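Local structure of beta-lactamase (Serratia marcescens, 5GWA) at residues 146-149 with 150-154; 161-164 with 165-168; 180-183 with 184-188. The protein is an extended-spectrum class A beta-lactamase that probably hydrolyses the beta-lactam ring of antibiotics and is held here in complex with the inhibitor avibactam. All blocks are in the same frame, centred on the assembly; numbering follows the deposited sequence. Where two conformers were deposited one is given.

Contact 1: 146-149 with 150-154; sequences TEEE and MHKAW. With NA (sodium ion), chain Q; NXL ((2S,5R)-1-formyl-5-[(sulfooxy)amino]piperidine-2-carboxamide), chain B.
The backbone oxygen of E147 is gripped twice by H151: the imidazole ND1 donates to E147 O over 2.7 Å, and H151 N reaches the same oxygen at 3.0 Å. With chi1 at -77°, the H151 ring lies beside its own backbone N, which brings ND1 back to that carbonyl, 44° above its plane. A histidine suits the place because the neighbouring CE1-H remains for the pocket: CE1 meets E147 OE1 in the ring plane at 3.2 Å and approaches the carboxamide oxygen of the inhibitor. Carboxylate and ring are turned 63° apart. The methyl M150 CE rests 3.5 Å from E147 OE2, a slim, flexible neighbour.

This short helix, 147-151, fits the omega loop of class A beta-lactamases, which borders the active site. Its start is a capping box: E149 N donates to T146 OG1 (3.1 Å), while T146 N donates to E149 OE1 (2.9 Å).

Among charged groups, E148 and K152 run side by side one turn apart, joined by a long salt bridge, OE2 to NZ 3.6 Å; Q80 weakly contacts the same carboxylate oxygen. Around the end of this stretch, the carbonyl oxygens of M150, A153 and W154 bind a sodium ion together with a water.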
loop_
_atom_site.group_PDB
_atom_site.type_symbol
_atom_site.label_atom_id
_atom_site.label_comp_id
_atom_site.label_asym_id
_atom_site.label_seq_id
_atom_site.Cartn_x
_atom_site.Cartn_y
_atom_site.Cartn_z
ATOM N N THR A 146 13.290 -8.998 2.036
ATOM C CA THR A 146 11.903 -8.949 2.475
ATOM C C THR A 146 11.203 -7.780 1.789
ATOM O O THR A 146 11.831 -7.001 1.083
ATOM C CB THR A 146 11.805 -8.699 3.984
ATOM O OG1 THR A 146 12.419 -7.441 4.284
ATOM C CG2 THR A 146 12.474 -9.803 4.783
ATOM N N GLU A 147 9.900 -7.658 1.995
ATOM C CA GLU A 147 9.195 -6.520 1.433
ATOM C C GLU A 147 9.680 -5.218 2.024
ATOM O O GLU A 147 9.869 -4.251 1.283
ATOM C CB GLU A 147 7.672 -6.666 1.610
ATOM C CG GLU A 147 7.088 -7.701 0.655
ATOM C CD GLU A 147 7.006 -7.248 -0.783
ATOM O OE1 GLU A 147 7.121 -6.025 -1.054
ATOM O OE2 GLU A 147 6.731 -8.080 -1.698
ATOM N N GLU A 148 9.898 -5.189 3.320
ATOM C CA GLU A 148 10.402 -3.961 3.966
ATOM C C GLU A 148 11.743 -3.560 3.374
ATOM O O GLU A 148 11.947 -2.397 3.023
ATOM C CB GLU A 148 10.513 -4.190 5.441
ATOM C CG GLU A 148 11.204 -3.077 6.213
ATOM C CD GLU A 148 11.256 -3.365 7.706
ATOM O OE1 GLU A 148 11.033 -4.528 8.110
ATOM O OE2 GLU A 148 11.590 -2.438 8.481
ATOM N N GLU A 149 12.601 -4.553 3.157
ATOM C CA GLU A 149 13.899 -4.293 2.571
ATOM C C GLU A 149 13.804 -3.775 1.130
ATOM O O GLU A 149 14.529 -2.857 0.721
ATOM C CB GLU A 149 14.766 -5.556 2.662
ATOM C CG GLU A 149 15.223 -5.885 4.056
ATOM C CD GLU A 149 15.996 -7.178 4.165
ATOM O OE1 GLU A 149 15.675 -8.165 3.465
ATOM O OE2 GLU A 149 16.788 -7.304 5.125
ATOM N N MET A 150 12.855 -4.285 0.347
ATOM C CA MET A 150 12.676 -3.821 -1.017
ATOM C C MET A 150 12.185 -2.367 -1.067
ATOM O O MET A 150 12.423 -1.651 -2.027
ATOM C CB MET A 150 11.694 -4.735 -1.781
ATOM C CG MET A 150 12.334 -6.033 -2.232
ATOM S SD MET A 150 11.365 -6.845 -3.511
ATOM C CE MET A 150 10.043 -7.460 -2.510
ATOM N N HIS A 151 11.351 -2.005 -0.114
ATOM C CA HIS A 151 10.755 -0.655 -0.108
ATOM C C HIS A 151 11.773 0.401 0.323
ATOM O O HIS A 151 11.496 1.601 0.203
ATOM C CB HIS A 151 9.529 -0.623 0.821
ATOM C CG HIS A 151 8.313 -1.253 0.227
ATOM N ND1 HIS A 151 8.219 -2.605 -0.045
ATOM C CD2 HIS A 151 7.127 -0.711 -0.145
ATOM C CE1 HIS A 151 7.036 -2.865 -0.576
ATOM N NE2 HIS A 151 6.360 -1.726 -0.661
ATOM N N LYS A 152 12.942 -0.011 0.817
ATOM C CA LYS A 152 13.941 0.973 1.273
ATOM C C LYS A 152 14.737 1.580 0.139
ATOM O O LYS A 152 15.328 2.667 0.305
ATOM C CB LYS A 152 14.894 0.362 2.277
ATOM C CG LYS A 152 14.310 0.323 3.675
ATOM C CD LYS A 152 15.338 -0.066 4.684
ATOM C CE LYS A 152 14.865 0.266 6.086
ATOM N NZ LYS A 152 13.550 -0.335 6.395
ATOM N N ALA A 153 14.800 0.890 -0.996
ATOM C CA ALA A 153 15.615 1.343 -2.105
ATOM C C ALA A 153 15.289 0.650 -3.417
ATOM O O ALA A 153 15.117 -0.566 -3.482
ATOM C CB ALA A 153 17.087 1.164 -1.765
ATOM N N TRP A 154 15.297 1.430 -4.483
ATOM C CA TRP A 154 14.853 0.983 -5.773
ATOM C C TRP A 154 15.534 -0.287 -6.235
ATOM O O TRP A 154 14.880 -1.174 -6.702
ATOM C CB TRP A 154 15.077 2.092 -6.800
ATOM C CG TRP A 154 14.769 1.689 -8.188
ATOM C CD1 TRP A 154 15.674 1.326 -9.154
ATOM C CD2 TRP A 154 13.476 1.570 -8.792
ATOM N NE1 TRP A 154 15.030 1.034 -10.318
ATOM C CE2 TRP A 154 13.677 1.153 -10.123
ATOM C CE3 TRP A 154 12.171 1.830 -8.361
ATOM C CZ2 TRP A 154 12.627 0.974 -11.016
ATOM C CZ3 TRP A 154 11.124 1.611 -9.239
ATOM C CH2 TRP A 154 11.360 1.199 -10.559
HETATM NA NA NA Q . 13.240 -2.316 -4.552
HETATM O OAC NXL B . 4.448 -7.218 -5.987
HETATM C CAN NXL B . 3.870 -7.178 -4.906
HETATM N N NXL B . 3.465 -6.131 -4.341
HETATM C CAJ NXL B . 2.530 -6.183 -3.237
HETATM C CA NXL B . 3.805 -4.833 -4.907
HETATM C C NXL B . 4.682 -3.976 -4.061
HETATM O O NXL B . 4.968 -4.282 -2.918
HETATM N NAA NXL B . 5.004 -2.797 -4.601
HETATM C CB NXL B . 2.530 -4.102 -5.243
HETATM C CAH NXL B . 1.513 -4.135 -4.127
HETATM C CAO NXL B . 1.225 -5.556 -3.664
HETATM N NAK NXL B . 0.494 -6.430 -4.606
HETATM O OAL NXL B . 0.562 -6.107 -5.881
HETATM S SAR NXL B . 0.297 -7.258 -6.858
HETATM O OAD NXL B . -1.082 -7.099 -7.197
HETATM O OAE NXL B . 0.968 -7.206 -8.109
HETATM O OAG NXL B . 0.954 -8.555 -6.116
HETATM O O HOH W 1 10.539 -2.146 -5.090
#

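Contact 2: 161-164 with 165-168; sequences WTTP and DATV. With NA (sodium ion), chain L; NA (sodium ion), chain K.
V168 N donates to P164 O over 3.3 Å and T167 N, more weakly, to T163 O, so the backbone winds into helix 164-175 directly after strand 161-162. This is a strand-to-helix junction with T163 at the N-cap; P164 fits the first turn, where a residue lacking an N-H costs no helical bond.

The side chains divide into two groups. In the first, T163 OG1 donates to D165 OD1 at 3.1 Å, meeting it 54° above the carboxylate plane. D165 has its carboxylate between its own backbone N and carbonyl carbon (chi1 56°), which folds it back toward the cap. An aspartate is short enough for this and also offers oxygen to metal: OD1 binds one sodium ion at 2.7 Å, shared with the backbone oxygen of E39, whereas T163 OG1 binds a second sodium whose site includes N140.

The second group is buried beside strand 243-253. T162 OG1 donates to T163 O at 2.8 Å, and a water bridges T162 OG1 with T167 OG1, lying 2.7 Å from the latter. The T167 hydroxyl is also hydrogen-bonded to Y249 OH, so this threonine ties the first helical turn to the central sheet. A small residue fits between the two groups, where the methyl A166 CB sits 3.3 Å from T163 OG1.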
loop_
_atom_site.group_PDB
_atom_site.type_symbol
_atom_site.label_atom_id
_atom_site.label_comp_id
_atom_site.label_asym_id
_atom_site.label_seq_id
_atom_site.Cartn_x
_atom_site.Cartn_y
_atom_site.Cartn_z
ATOM N N TRP A 161 15.329 -12.265 -7.789
ATOM C CA TRP A 161 15.200 -12.475 -9.228
ATOM C C TRP A 161 14.934 -13.913 -9.581
ATOM O O TRP A 161 15.162 -14.830 -8.766
ATOM C CB TRP A 161 16.461 -11.993 -9.968
ATOM C CG TRP A 161 17.765 -12.666 -9.529
ATOM C CD1 TRP A 161 18.751 -12.107 -8.767
ATOM C CD2 TRP A 161 18.278 -13.931 -9.975
ATOM N NE1 TRP A 161 19.785 -13.011 -8.595
ATOM C CE2 TRP A 161 19.536 -14.118 -9.359
ATOM C CE3 TRP A 161 17.803 -14.920 -10.828
ATOM C CZ2 TRP A 161 20.281 -15.288 -9.530
ATOM C CZ3 TRP A 161 18.572 -16.066 -11.010
ATOM C CH2 TRP A 161 19.794 -16.221 -10.364
ATOM N N THR A 162 14.490 -14.123 -10.812
ATOM C CA THR A 162 14.222 -15.445 -11.315
ATOM C C THR A 162 14.411 -15.510 -12.811
ATOM O O THR A 162 14.240 -14.495 -13.501
ATOM C CB THR A 162 12.773 -15.874 -10.960
ATOM O OG1 THR A 162 12.617 -17.278 -11.178
ATOM C CG2 THR A 162 11.752 -15.104 -11.778
ATOM N N THR A 163 14.653 -16.710 -13.328
ATOM C CA THR A 163 14.375 -16.953 -14.714
ATOM C C THR A 163 12.929 -17.412 -14.855
ATOM O O THR A 163 12.339 -17.926 -13.931
ATOM C CB THR A 163 15.271 -18.015 -15.334
ATOM O OG1 THR A 163 15.112 -19.247 -14.639
ATOM C CG2 THR A 163 16.741 -17.569 -15.353
ATOM N N PRO A 164 12.319 -17.190 -16.028
ATOM C CA PRO A 164 10.889 -17.575 -16.115
ATOM C C PRO A 164 10.678 -19.084 -16.144
ATOM O O PRO A 164 9.655 -19.582 -15.661
ATOM C CB PRO A 164 10.394 -16.934 -17.396
ATOM C CG PRO A 164 11.500 -16.089 -17.921
ATOM C CD PRO A 164 12.773 -16.406 -17.177
ATOM N N ASP A 165 11.607 -19.816 -16.759
ATOM C CA ASP A 165 11.540 -21.262 -16.779
ATOM C C ASP A 165 11.720 -21.877 -15.404
ATOM O O ASP A 165 10.991 -22.803 -15.075
ATOM C CB ASP A 165 12.468 -21.874 -17.835
ATOM C CG ASP A 165 13.910 -21.453 -17.692
ATOM O OD1 ASP A 165 14.227 -20.280 -17.434
ATOM O OD2 ASP A 165 14.785 -22.325 -17.884
ATOM N N ALA A 166 12.523 -21.257 -14.541
ATOM C CA ALA A 166 12.582 -21.727 -13.148
ATOM C C ALA A 166 11.171 -21.685 -12.548
ATOM O O ALA A 166 10.752 -22.597 -11.815
ATOM C CB ALA A 166 13.527 -20.904 -12.327
ATOM N N THR A 167 10.477 -20.575 -12.757
ATOM C CA THR A 167 9.182 -20.429 -12.150
ATOM C C THR A 167 8.233 -21.535 -12.549
ATOM O O THR A 167 7.556 -22.108 -11.690
ATOM C CB THR A 167 8.561 -19.076 -12.506
ATOM O OG1 THR A 167 9.498 -18.024 -12.237
ATOM C CG2 THR A 167 7.291 -18.865 -11.747
ATOM N N VAL A 168 8.125 -21.818 -13.845
ATOM C CA VAL A 168 7.176 -22.835 -14.265
ATOM C C VAL A 168 7.638 -24.259 -13.870
ATOM O O VAL A 168 6.787 -25.096 -13.576
ATOM C CB VAL A 168 6.789 -22.771 -15.741
ATOM C CG1 VAL A 168 6.043 -21.496 -16.073
ATOM C CG2 VAL A 168 7.999 -22.986 -16.650
HETATM NA NA NA L . 16.250 -21.659 -15.233
HETATM NA NA NA K . 16.825 -19.805 -18.142
HETATM O O HOH W 2 10.353 -17.914 -9.643
HETATM O O HOH W 3 17.949 -21.414 -20.049
HETATM O O HOH W 4 19.470 -19.779 -17.630
HETATM O O HOH W 5 15.657 -23.491 -13.302
#

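Contact 3: 180-183 with 184-188; sequences LSKN and SYDFL. With SO4 (sulfate ion), chain E.
S181 OG accepts from S184 N at 3.0 Å, nearly straight at 159°, and so caps the start of helix 182-193. A serine is apt here: chi1 of 71° places OG between the backbone N and carbonyl carbon, from where it faces the first turn. The hydroxyls of S181 and S184 are both hydrogen-bonded to D62 OD1, which links the capping hydroxyl to helix 49-63.

The close-packed side is apolar. L180, just before the cap, lays its CB 4.4 Å from Y185 CB, a hydrophobic staple across the helix start, and its branch CD1 reaches L188 CD2 at 4.3 Å. Leucine suits the place because its CB meets Y185 while a branch still reaches on to L188.

On the outer side the grip is ionic. K182 NZ meets the syn lone pair of D186 OD2 at 2.7 Å, one turn along, in the conformer described; D186 has two, so the pair may not be permanent. A sulfate, probably from the crystallisation liquor, lies by the same NZ at a doubtfully short distance.

Around the helix, L180 and L188 pack on L58 of helix 49-63, F187 presses against S101, I104 and K105 of helix 100-109, and the Y185 ring meets that of F174 in helix 164-175.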
loop_
_atom_site.group_PDB
_atom_site.type_symbol
_atom_site.label_atom_id
_atom_site.label_comp_id
_atom_site.label_asym_id
_atom_site.label_seq_id
_atom_site.Cartn_x
_atom_site.Cartn_y
_atom_site.Cartn_z
ATOM N N LEU A 180 4.285 -30.593 -1.016
ATOM C CA LEU A 180 3.600 -30.444 0.276
ATOM C C LEU A 180 2.776 -31.680 0.665
ATOM O O LEU A 180 2.546 -32.577 -0.145
ATOM C CB LEU A 180 2.712 -29.201 0.235
ATOM C CG LEU A 180 3.464 -27.880 -0.021
ATOM C CD1 LEU A 180 2.429 -26.799 -0.291
ATOM C CD2 LEU A 180 4.338 -27.502 1.167
ATOM N N SER A 181 2.233 -31.684 1.876
ATOM C CA SER A 181 1.146 -32.613 2.195
ATOM C C SER A 181 -0.045 -32.366 1.298
ATOM O O SER A 181 -0.173 -31.292 0.714
ATOM C CB SER A 181 0.712 -32.463 3.655
ATOM O OG SER A 181 0.014 -31.247 3.871
ATOM N N LYS A 182 -0.954 -33.332 1.230
ATOM C CA LYS A 182 -2.203 -33.135 0.492
ATOM C C LYS A 182 -2.988 -31.913 0.982
ATOM O O LYS A 182 -3.541 -31.161 0.171
ATOM C CB LYS A 182 -3.056 -34.417 0.562
ATOM C CG LYS A 182 -4.315 -34.391 -0.290
ATOM C CD LYS A 182 -5.585 -34.282 0.554
ATOM C CE LYS A 182 -6.810 -34.726 -0.231
ATOM N NZ LYS A 182 -7.013 -34.002 -1.523
ATOM N N ASN A 183 -3.139 -31.774 2.305
ATOM C CA ASN A 183 -3.940 -30.700 2.882
ATOM C C ASN A 183 -3.319 -29.342 2.604
ATOM O O ASN A 183 -4.034 -28.403 2.269
ATOM C CB ASN A 183 -4.134 -30.858 4.389
ATOM C CG ASN A 183 -3.134 -31.798 5.010
ATOM O OD1 ASN A 183 -3.225 -33.016 4.839
ATOM N ND2 ASN A 183 -2.176 -31.245 5.743
ATOM N N SER A 184 -2.003 -29.271 2.725
ATOM C CA SER A 184 -1.325 -27.989 2.481
ATOM C C SER A 184 -1.358 -27.638 0.998
ATOM O O SER A 184 -1.604 -26.489 0.647
ATOM C CB SER A 184 0.090 -28.013 2.976
ATOM O OG SER A 184 0.078 -27.900 4.407
ATOM N N TYR A 185 -1.143 -28.635 0.150
ATOM C CA TYR A 185 -1.323 -28.451 -1.290
ATOM C C TYR A 185 -2.700 -27.952 -1.617
ATOM O O TYR A 185 -2.849 -26.978 -2.364
ATOM C CB TYR A 185 -1.053 -29.786 -1.998
ATOM C CG TYR A 185 -1.521 -29.837 -3.434
ATOM C CD1 TYR A 185 -0.774 -29.250 -4.428
ATOM C CD2 TYR A 185 -2.699 -30.468 -3.792
ATOM C CE1 TYR A 185 -1.157 -29.321 -5.741
ATOM C CE2 TYR A 185 -3.127 -30.498 -5.102
ATOM C CZ TYR A 185 -2.334 -29.952 -6.079
ATOM O OH TYR A 185 -2.753 -30.003 -7.379
ATOM N N ASP A 186 -3.749 -28.631 -1.124
ATOM C CA ASP A 186 -5.110 -28.216 -1.387
ATOM C C ASP A 186 -5.292 -26.774 -0.947
ATOM O O ASP A 186 -5.956 -25.992 -1.602
ATOM C CB ASP A 186 -6.115 -29.120 -0.640
ATOM C CG ASP A 186 -6.425 -30.397 -1.395
ATOM O OD1 ASP A 186 -6.591 -30.293 -2.628
ATOM O OD2 ASP A 186 -6.509 -31.485 -0.752
ATOM N N PHE A 187 -4.822 -26.480 0.265
ATOM C CA PHE A 187 -4.925 -25.138 0.839
ATOM C C PHE A 187 -4.242 -24.055 0.009
ATOM O O PHE A 187 -4.893 -23.035 -0.347
ATOM C CB PHE A 187 -4.367 -25.104 2.260
ATOM C CG PHE A 187 -4.393 -23.736 2.869
ATOM C CD1 PHE A 187 -5.569 -23.162 3.285
ATOM C CD2 PHE A 187 -3.227 -23.036 3.011
ATOM C CE1 PHE A 187 -5.591 -21.885 3.841
ATOM C CE2 PHE A 187 -3.234 -21.773 3.616
ATOM C CZ PHE A 187 -4.417 -21.180 3.964
ATOM N N LEU A 188 -3.015 -24.315 -0.392
ATOM C CA LEU A 188 -2.302 -23.311 -1.203
ATOM C C LEU A 188 -2.912 -23.180 -2.574
ATOM O O LEU A 188 -3.122 -22.036 -3.085
ATOM C CB LEU A 188 -0.831 -23.625 -1.297
ATOM C CG LEU A 188 -0.013 -22.587 -2.073
ATOM C CD1 LEU A 188 -0.223 -21.152 -1.563
ATOM C CD2 LEU A 188 1.438 -22.977 -2.099
HETATM S S SO4 E . -5.427 -35.832 -4.266
HETATM O O1 SO4 E . -5.085 -37.279 -4.235
HETATM O O2 SO4 E . -5.453 -35.332 -2.874
HETATM O O3 SO4 E . -4.387 -35.062 -5.043
HETATM O O4 SO4 E . -6.739 -35.627 -4.936
#

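The three contacts come in series along the chain, each local, within one unbroken run of residues. Contact 1 lies on helix 147-151 beside the inhibitor, and strand 161-162, the next element, opens contact 2, whose centre is 21 Å away. Helix 164-175 then runs from contact 2 toward helix 182-193, where contact 3 lies, 22 Å on from centre to centre. Contacts 1 and 3 are 30 Å apart by centres, and none touches another. All three include the start of a helix; contact 2 is set against the five-stranded antiparallel sheet, contact 3 against helices 49-63 and 100-109. Contact 1 alone reaches the inhibitor pocket, while the later two lie away from it, in the body of the fold.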